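Local coordinates for protein putative glycosyltransferase (GalT1) (Streptococcus parasanguinis FW213, PDB 5HEA) that probably transfers sugar residues from a nucleotide-sugar donor, this piece being its C-terminal part with a GT-A-type glycosyltransferase domain, at residues A78-T81 against Y87-F90; K171-E176 against A193-L198; E179-P184 against Y199-Q204. One frame throughout, in Å; residues are numbered along the deposited sequence.

Interactions 1 and 2 reach neighbouring strands, 87-90 and 171-174, of one GT-A-type sheet; interaction 3 lies beside them. Interaction 1 comes first along the chain and sets helix 72-82 against strand 87-90. Interactions 2 and 3 follow and interleave: strand 171-174 and the loop after it meet successive portions of helix 195-201. The centres of interactions 2 and 3 are about 5 Å apart, and those of 1 and 2 about 10 Å. Interactions 1 and 3, about 12 Å apart, are joined through Phe-183, whose ring meets Phe-90 edge to face. Helix 195-201 is thus tied to the central sheet directly and through its preceding loop, which also faces a neighbouring subunit of the hexamer.

Interaction 1: residues A78-T81 against Y87-F90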
# COMPACT_ATOMS: atom_id res chain seq x y z
N ALA A 78 -4.08 -7.52 -26.10
CA ALA A 78 -3.18 -6.71 -26.92
C ALA A 78 -3.03 -7.35 -28.29
O ALA A 78 -2.99 -6.67 -29.31
CB ALA A 78 -1.79 -6.56 -26.24
N GLY A 79 -2.94 -8.68 -28.29
CA GLY A 79 -2.85 -9.43 -29.53
C GLY A 79 -4.09 -9.22 -30.41
O GLY A 79 -3.98 -8.98 -31.61
N ILE A 80 -5.26 -9.31 -29.80
CA ILE A 80 -6.53 -9.11 -30.52
C ILE A 80 -6.61 -7.72 -31.15
O ILE A 80 -7.10 -7.54 -32.27
CB ILE A 80 -7.73 -9.32 -29.58
CG1 ILE A 80 -7.75 -10.77 -29.07
CG2 ILE A 80 -9.06 -8.99 -30.30
CD1 ILE A 80 -8.79 -11.02 -27.98
N THR A 81 -6.10 -6.74 -30.41
CA THR A 81 -6.11 -5.34 -30.83
C THR A 81 -5.16 -5.10 -31.99
O THR A 81 -5.49 -4.39 -32.94
CB THR A 81 -5.71 -4.42 -29.65
OG1 THR A 81 -6.69 -4.54 -28.61
CG2 THR A 81 -5.63 -2.98 -30.08
N TYR A 87 -8.93 -13.92 -39.70
CA TYR A 87 -9.13 -14.96 -38.70
C TYR A 87 -8.12 -14.79 -37.57
O TYR A 87 -7.02 -14.28 -37.79
CB TYR A 87 -8.96 -16.34 -39.32
CG TYR A 87 -9.84 -16.55 -40.53
CD1 TYR A 87 -9.34 -16.32 -41.81
CD2 TYR A 87 -11.17 -16.94 -40.39
CE1 TYR A 87 -10.13 -16.49 -42.93
CE2 TYR A 87 -11.98 -17.11 -41.52
CZ TYR A 87 -11.44 -16.89 -42.78
OH TYR A 87 -12.21 -17.05 -43.91
N ILE A 88 -8.51 -15.23 -36.38
CA ILE A 88 -7.64 -15.14 -35.21
C ILE A 88 -7.51 -16.50 -34.56
O ILE A 88 -8.49 -17.23 -34.40
CB ILE A 88 -8.20 -14.12 -34.17
CG1 ILE A 88 -8.00 -12.68 -34.69
CG2 ILE A 88 -7.56 -14.35 -32.78
CD1 ILE A 88 -8.51 -11.61 -33.74
N THR A 89 -6.29 -16.86 -34.18
CA THR A 89 -6.10 -18.11 -33.47
C THR A 89 -5.06 -17.89 -32.37
O THR A 89 -4.28 -16.93 -32.44
CB THR A 89 -5.68 -19.22 -34.45
OG1 THR A 89 -5.87 -20.50 -33.85
CG2 THR A 89 -4.23 -19.03 -34.89
N PHE A 90 -5.08 -18.74 -31.35
CA PHE A 90 -4.18 -18.57 -30.20
C PHE A 90 -3.24 -19.77 -30.12
O PHE A 90 -3.68 -20.90 -30.34
CB PHE A 90 -4.98 -18.45 -28.89
CG PHE A 90 -5.87 -17.24 -28.83
CD1 PHE A 90 -5.37 -16.01 -28.46
CD2 PHE A 90 -7.22 -17.34 -29.17
CE1 PHE A 90 -6.19 -14.88 -28.43
CE2 PHE A 90 -8.05 -16.22 -29.13
CZ PHE A 90 -7.53 -14.99 -28.77
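Ile-80 reaches from its helix into the angle between Ile-88 and Phe-90 of the neighbouring strand. At CB the side chain divides, and its two arms serve different partners. The short branch, CG2, meets the end of Ile-88, with 4.4 Å between Ile-80 CG2 and Ile-88 CD1. The longer branch heads for the aromatic ring: Ile-80 CG1 lies 4.2 Å from Phe-90 CZ, and the terminal CD1 continues past that same corner. Ile-80 CD1, also 4.2 Å from Phe-90 CZ, sits near the plane of the ring and touches its edge. This is where helix 72-82 packs on the parallel part of a Rossmann-like GT-A sheet, in the second half of a beta-alpha-beta crossover from strand 62-66 to strand 87-90. Ile-88 keeps CD1 anti to CA (chi2 -180°), so its chain extends toward the helix instead of folding back on the strand. Ile-10 of the adjoining strand 7-13 touches all three contacting side chains. Arg-182 and Phe-183 approach from the loop, and both touch Ile-80.

Interaction 2: residues K171-E176 against A193-L198; sequences KLFKAE and ATIYRL
Lys-171 NZ is gripped by three backbone carbonyls, those of Leu-163, Phe-167 and Pro-169, while the aliphatic part of the same side chain packs on Ile-195. The chain is extended as far as CE and turns at its last bond (chi4 66°), which brings the ammonium group to those carbonyls. Lower down, Lys-171 CD stands 4.0 Å from Ile-195 CG2. Two residues along the strand, Phe-173 presents its ring to the helix. Leu-198 CD1 lies over one face in a CH-pi contact, 3.8 Å from the centroid of the Phe-173 ring and 18° off its normal. Leu-198 CB follows, 3.8 Å from Phe-173 CE1, and Ile-195 CD1 comes in obliquely, 4.1 Å from Phe-173 CZ. Strand 171-174 belongs to the central sheet of the GT-A-type domain, and helix 195-201 rests on it here. At the start of that helix Arg-197 NE bonds to Ala-193 O at 2.8 Å, within both the guanidinium and carbonyl planes; Arg-197 NH2 adds a weak bond to the same oxygen and also hydrogen-bonds to Arg-182 O. No hydrogen bond crosses between strand and helix, so dispersion and shape hold them together, while the buried lysine charge is probably stabilised by its carbonyl cage.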
# COMPACT_ATOMS: atom_id res chain seq x y z
N LYS A 171 -8.23 -23.51 -32.01
CA LYS A 171 -9.46 -22.93 -32.51
C LYS A 171 -9.16 -21.76 -33.44
O LYS A 171 -8.35 -20.89 -33.12
CB LYS A 171 -10.33 -22.48 -31.32
CG LYS A 171 -10.63 -23.64 -30.35
CD LYS A 171 -11.20 -23.19 -29.04
CE LYS A 171 -11.36 -24.38 -28.10
NZ LYS A 171 -10.04 -24.98 -27.70
N LEU A 172 -9.80 -21.77 -34.59
CA LEU A 172 -9.69 -20.69 -35.57
C LEU A 172 -11.01 -19.92 -35.62
O LEU A 172 -12.06 -20.49 -35.91
CB LEU A 172 -9.35 -21.26 -36.95
CG LEU A 172 -9.15 -20.28 -38.09
CD1 LEU A 172 -7.89 -19.46 -37.86
CD2 LEU A 172 -9.10 -21.00 -39.44
N PHE A 173 -10.95 -18.62 -35.31
CA PHE A 173 -12.13 -17.76 -35.20
C PHE A 173 -12.18 -16.70 -36.31
O PHE A 173 -11.17 -16.06 -36.58
CB PHE A 173 -12.11 -16.98 -33.88
CG PHE A 173 -12.04 -17.85 -32.65
CD1 PHE A 173 -13.19 -18.40 -32.10
CD2 PHE A 173 -10.82 -18.10 -32.03
CE1 PHE A 173 -13.13 -19.20 -30.96
CE2 PHE A 173 -10.75 -18.90 -30.88
CZ PHE A 173 -11.91 -19.45 -30.35
N LYS A 174 -13.35 -16.49 -36.92
CA LYS A 174 -13.57 -15.28 -37.70
C LYS A 174 -13.31 -14.10 -36.79
O LYS A 174 -13.75 -14.08 -35.64
CB LYS A 174 -14.99 -15.21 -38.25
CG LYS A 174 -15.17 -16.08 -39.50
CD LYS A 174 -16.53 -15.91 -40.12
CE LYS A 174 -16.72 -16.88 -41.27
NZ LYS A 174 -18.15 -16.96 -41.70
N ALA A 175 -12.54 -13.13 -37.29
CA ALA A 175 -12.10 -12.02 -36.45
C ALA A 175 -13.26 -11.13 -36.04
O ALA A 175 -13.23 -10.51 -34.97
CB ALA A 175 -11.02 -11.22 -37.16
N GLU A 176 -14.30 -11.08 -36.87
CA GLU A 176 -15.48 -10.27 -36.55
C GLU A 176 -16.18 -10.74 -35.26
O GLU A 176 -16.88 -9.96 -34.62
CB GLU A 176 -16.47 -10.27 -37.72
CG GLU A 176 -17.07 -11.63 -38.03
CD GLU A 176 -17.94 -11.63 -39.28
OE1 GLU A 176 -18.45 -10.55 -39.65
OE2 GLU A 176 -18.11 -12.71 -39.89
N ALA A 193 -13.61 -18.02 -19.04
CA ALA A 193 -14.55 -16.90 -19.03
C ALA A 193 -14.85 -16.33 -20.42
O ALA A 193 -15.75 -15.51 -20.56
CB ALA A 193 -14.03 -15.78 -18.12
N THR A 194 -14.12 -16.78 -21.44
CA THR A 194 -14.11 -16.04 -22.70
C THR A 194 -14.47 -16.85 -23.96
O THR A 194 -15.25 -16.38 -24.79
CB THR A 194 -12.72 -15.34 -22.92
OG1 THR A 194 -12.39 -14.56 -21.76
CG2 THR A 194 -12.76 -14.42 -24.14
N ILE A 195 -13.88 -18.03 -24.11
CA ILE A 195 -13.99 -18.79 -25.36
C ILE A 195 -15.45 -19.07 -25.71
O ILE A 195 -15.88 -18.85 -26.84
CB ILE A 195 -13.15 -20.09 -25.31
CG1 ILE A 195 -11.67 -19.74 -25.22
CG2 ILE A 195 -13.38 -20.95 -26.55
CD1 ILE A 195 -11.20 -18.82 -26.37
N TYR A 196 -16.24 -19.50 -24.73
CA TYR A 196 -17.64 -19.82 -25.00
C TYR A 196 -18.44 -18.63 -25.52
O TYR A 196 -19.40 -18.81 -26.29
CB TYR A 196 -18.31 -20.43 -23.76
CG TYR A 196 -18.74 -19.43 -22.72
CD1 TYR A 196 -17.84 -18.95 -21.78
CD2 TYR A 196 -20.06 -18.99 -22.66
CE1 TYR A 196 -18.24 -18.03 -20.81
CE2 TYR A 196 -20.46 -18.08 -21.69
CZ TYR A 196 -19.55 -17.60 -20.77
OH TYR A 196 -19.94 -16.69 -19.82
N ARG A 197 -18.06 -17.42 -25.14
CA ARG A 197 -18.76 -16.25 -25.67
C ARG A 197 -18.55 -16.09 -27.18
O ARG A 197 -19.45 -15.67 -27.90
CB ARG A 197 -18.39 -14.98 -24.89
CG ARG A 197 -18.76 -15.09 -23.41
CD ARG A 197 -18.51 -13.80 -22.67
NE ARG A 197 -17.16 -13.72 -22.10
CZ ARG A 197 -16.32 -12.70 -22.30
NH1 ARG A 197 -16.70 -11.68 -23.07
NH2 ARG A 197 -15.11 -12.68 -21.73
N LEU A 198 -17.37 -16.44 -27.66
CA LEU A 198 -17.14 -16.48 -29.11
C LEU A 198 -18.04 -17.51 -29.80
O LEU A 198 -18.61 -17.24 -30.87
CB LEU A 198 -15.67 -16.79 -29.40
CG LEU A 198 -14.73 -15.69 -28.93
CD1 LEU A 198 -13.30 -16.24 -28.84
CD2 LEU A 198 -14.80 -14.52 -29.91

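Interaction 3: residues E179-P184 against Y199-Q204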
# COMPACT_ATOMS: atom_id res chain seq x y z
N GLU A 179 -15.87 -8.65 -31.60
CA GLU A 179 -16.53 -7.39 -31.22
C GLU A 179 -17.08 -7.45 -29.79
O GLU A 179 -17.99 -8.24 -29.49
CB GLU A 179 -17.67 -7.04 -32.19
CG GLU A 179 -18.40 -5.74 -31.79
CD GLU A 179 -19.66 -5.46 -32.60
OE1 GLU A 179 -20.13 -6.35 -33.34
OE2 GLU A 179 -20.19 -4.33 -32.49
N GLY A 180 -16.50 -6.64 -28.91
CA GLY A 180 -16.97 -6.56 -27.54
C GLY A 180 -16.53 -7.70 -26.65
O GLY A 180 -16.92 -7.78 -25.48
N ILE A 181 -15.71 -8.61 -27.20
CA ILE A 181 -15.22 -9.74 -26.42
C ILE A 181 -13.73 -9.59 -26.10
O ILE A 181 -12.90 -9.49 -27.01
CB ILE A 181 -15.47 -11.09 -27.16
CG1 ILE A 181 -16.98 -11.39 -27.22
CG2 ILE A 181 -14.77 -12.22 -26.42
CD1 ILE A 181 -17.35 -12.64 -28.02
N ARG A 182 -13.41 -9.57 -24.81
CA ARG A 182 -12.02 -9.50 -24.33
C ARG A 182 -11.85 -10.43 -23.15
O ARG A 182 -12.83 -10.74 -22.46
CB ARG A 182 -11.65 -8.06 -23.92
CG ARG A 182 -11.55 -7.07 -25.10
CD ARG A 182 -10.50 -7.52 -26.13
NE ARG A 182 -10.32 -6.55 -27.22
CZ ARG A 182 -11.04 -6.54 -28.34
NH1 ARG A 182 -12.01 -7.43 -28.54
NH2 ARG A 182 -10.79 -5.63 -29.27
N PHE A 183 -10.62 -10.89 -22.93
CA PHE A 183 -10.31 -11.69 -21.75
C PHE A 183 -10.32 -10.76 -20.54
O PHE A 183 -9.83 -9.64 -20.62
CB PHE A 183 -8.94 -12.36 -21.90
CG PHE A 183 -8.89 -13.39 -23.02
CD1 PHE A 183 -8.67 -12.99 -24.33
CD2 PHE A 183 -9.10 -14.73 -22.76
CE1 PHE A 183 -8.63 -13.92 -25.37
CE2 PHE A 183 -9.07 -15.68 -23.80
CZ PHE A 183 -8.83 -15.26 -25.10
N PRO A 184 -10.88 -11.23 -19.41
CA PRO A 184 -10.95 -10.47 -18.14
C PRO A 184 -9.59 -10.27 -17.47
O PRO A 184 -8.83 -11.22 -17.30
CB PRO A 184 -11.84 -11.35 -17.26
CG PRO A 184 -11.68 -12.72 -17.83
CD PRO A 184 -11.60 -12.50 -19.31
N TYR A 199 -18.17 -18.69 -29.20
CA TYR A 199 -19.07 -19.72 -29.74
C TYR A 199 -20.51 -19.17 -29.89
O TYR A 199 -21.19 -19.39 -30.91
CB TYR A 199 -19.13 -20.92 -28.81
CG TYR A 199 -17.86 -21.73 -28.64
CD1 TYR A 199 -16.93 -21.85 -29.66
CD2 TYR A 199 -17.62 -22.40 -27.44
CE1 TYR A 199 -15.78 -22.60 -29.48
CE2 TYR A 199 -16.47 -23.15 -27.25
CZ TYR A 199 -15.56 -23.25 -28.27
OH TYR A 199 -14.44 -24.00 -28.10
N LEU A 200 -20.97 -18.45 -28.87
CA LEU A 200 -22.34 -17.92 -28.89
C LEU A 200 -22.54 -16.88 -30.00
O LEU A 200 -23.68 -16.59 -30.38
CB LEU A 200 -22.71 -17.35 -27.52
CG LEU A 200 -22.81 -18.35 -26.37
CD1 LEU A 200 -22.91 -17.63 -25.02
CD2 LEU A 200 -24.01 -19.29 -26.58
N LYS A 201 -21.45 -16.32 -30.53
CA LYS A 201 -21.53 -15.37 -31.64
C LYS A 201 -21.67 -16.10 -32.97
O LYS A 201 -22.11 -15.52 -33.95
CB LYS A 201 -20.29 -14.48 -31.68
CG LYS A 201 -20.18 -13.44 -30.57
CD LYS A 201 -21.05 -12.24 -30.84
CE LYS A 201 -20.48 -10.99 -30.19
NZ LYS A 201 -19.33 -10.39 -30.93
N ALA A 202 -21.30 -17.38 -33.00
CA ALA A 202 -21.23 -18.12 -34.27
C ALA A 202 -22.58 -18.71 -34.69
O ALA A 202 -23.50 -18.82 -33.87
CB ALA A 202 -20.17 -19.21 -34.19
N SER A 203 -22.69 -19.09 -35.97
CA SER A 203 -23.88 -19.78 -36.49
C SER A 203 -23.62 -21.28 -36.58
O SER A 203 -24.51 -22.09 -36.33
CB SER A 203 -24.26 -19.25 -37.88
OG SER A 203 -24.78 -17.93 -37.81
N GLN A 204 -22.39 -21.63 -36.95
CA GLN A 204 -22.00 -23.03 -37.10
C GLN A 204 -20.53 -23.19 -36.75
O GLN A 204 -19.69 -22.34 -37.06
CB GLN A 204 -22.24 -23.51 -38.53
CG GLN A 204 -21.76 -24.95 -38.78
CD GLN A 204 -22.07 -25.42 -40.19
OE1 GLN A 204 -23.19 -25.86 -40.48
NE2 GLN A 204 -21.09 -25.31 -41.08
O HOH W 1 -21.18 -8.16 -31.79
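Lys-201 NZ donates a hydrogen bond to Glu-179 O, 2.9 Å away. The donor lies in the carbonyl plane on a lone pair, with a C=O...N angle of 133°. This bond joins Lys-201, late in helix 195-201, to the long connection that follows strand 171-174 in the GT-A-type domain. Lys-201 NZ also donates to a water, with 3.0 Å between Lys-201 NZ and the water oxygen. That water in turn donates to Glu-179 OE1, with 2.6 Å between the water oxygen and Glu-179 OE1. Carboxylate and ammonium are therefore linked through solvent: Glu-179 OE1 and Lys-201 NZ stay 4.8 Å apart, close enough for a probable favourable electrostatic effect without a direct salt bridge. Leu-177 O is a further acceptor for NZ, so two backbone carbonyls and a water hold the ammonium group.

Apolar atoms support the lysine stem. The two side chains reach toward each other, the Ile-181 CD1 methyl meeting that stem 3.9 Å from Lys-201 CG. Bends at chi2 and chi4 (78° at the latter) carry the lysine chain past this methyl to the Glu-179 carbonyl.

The next shell fixes the loop. Gly-180 turns the chain with a positive phi, and its carbonyl accepts a hydrogen bond from Gln-280 NE2 of a neighbouring subunit. Tyr-292 of that subunit packs on Lys-201, and Asn-284 on Ile-181, so the contact borders the hexamer interface. On the helix side, Ala-202 N bonds to Tyr-199 O. In the loop, Arg-182 NH1 reaches back to Ile-181 O at 2.7 Å, approaching from 45° above the carbonyl plane.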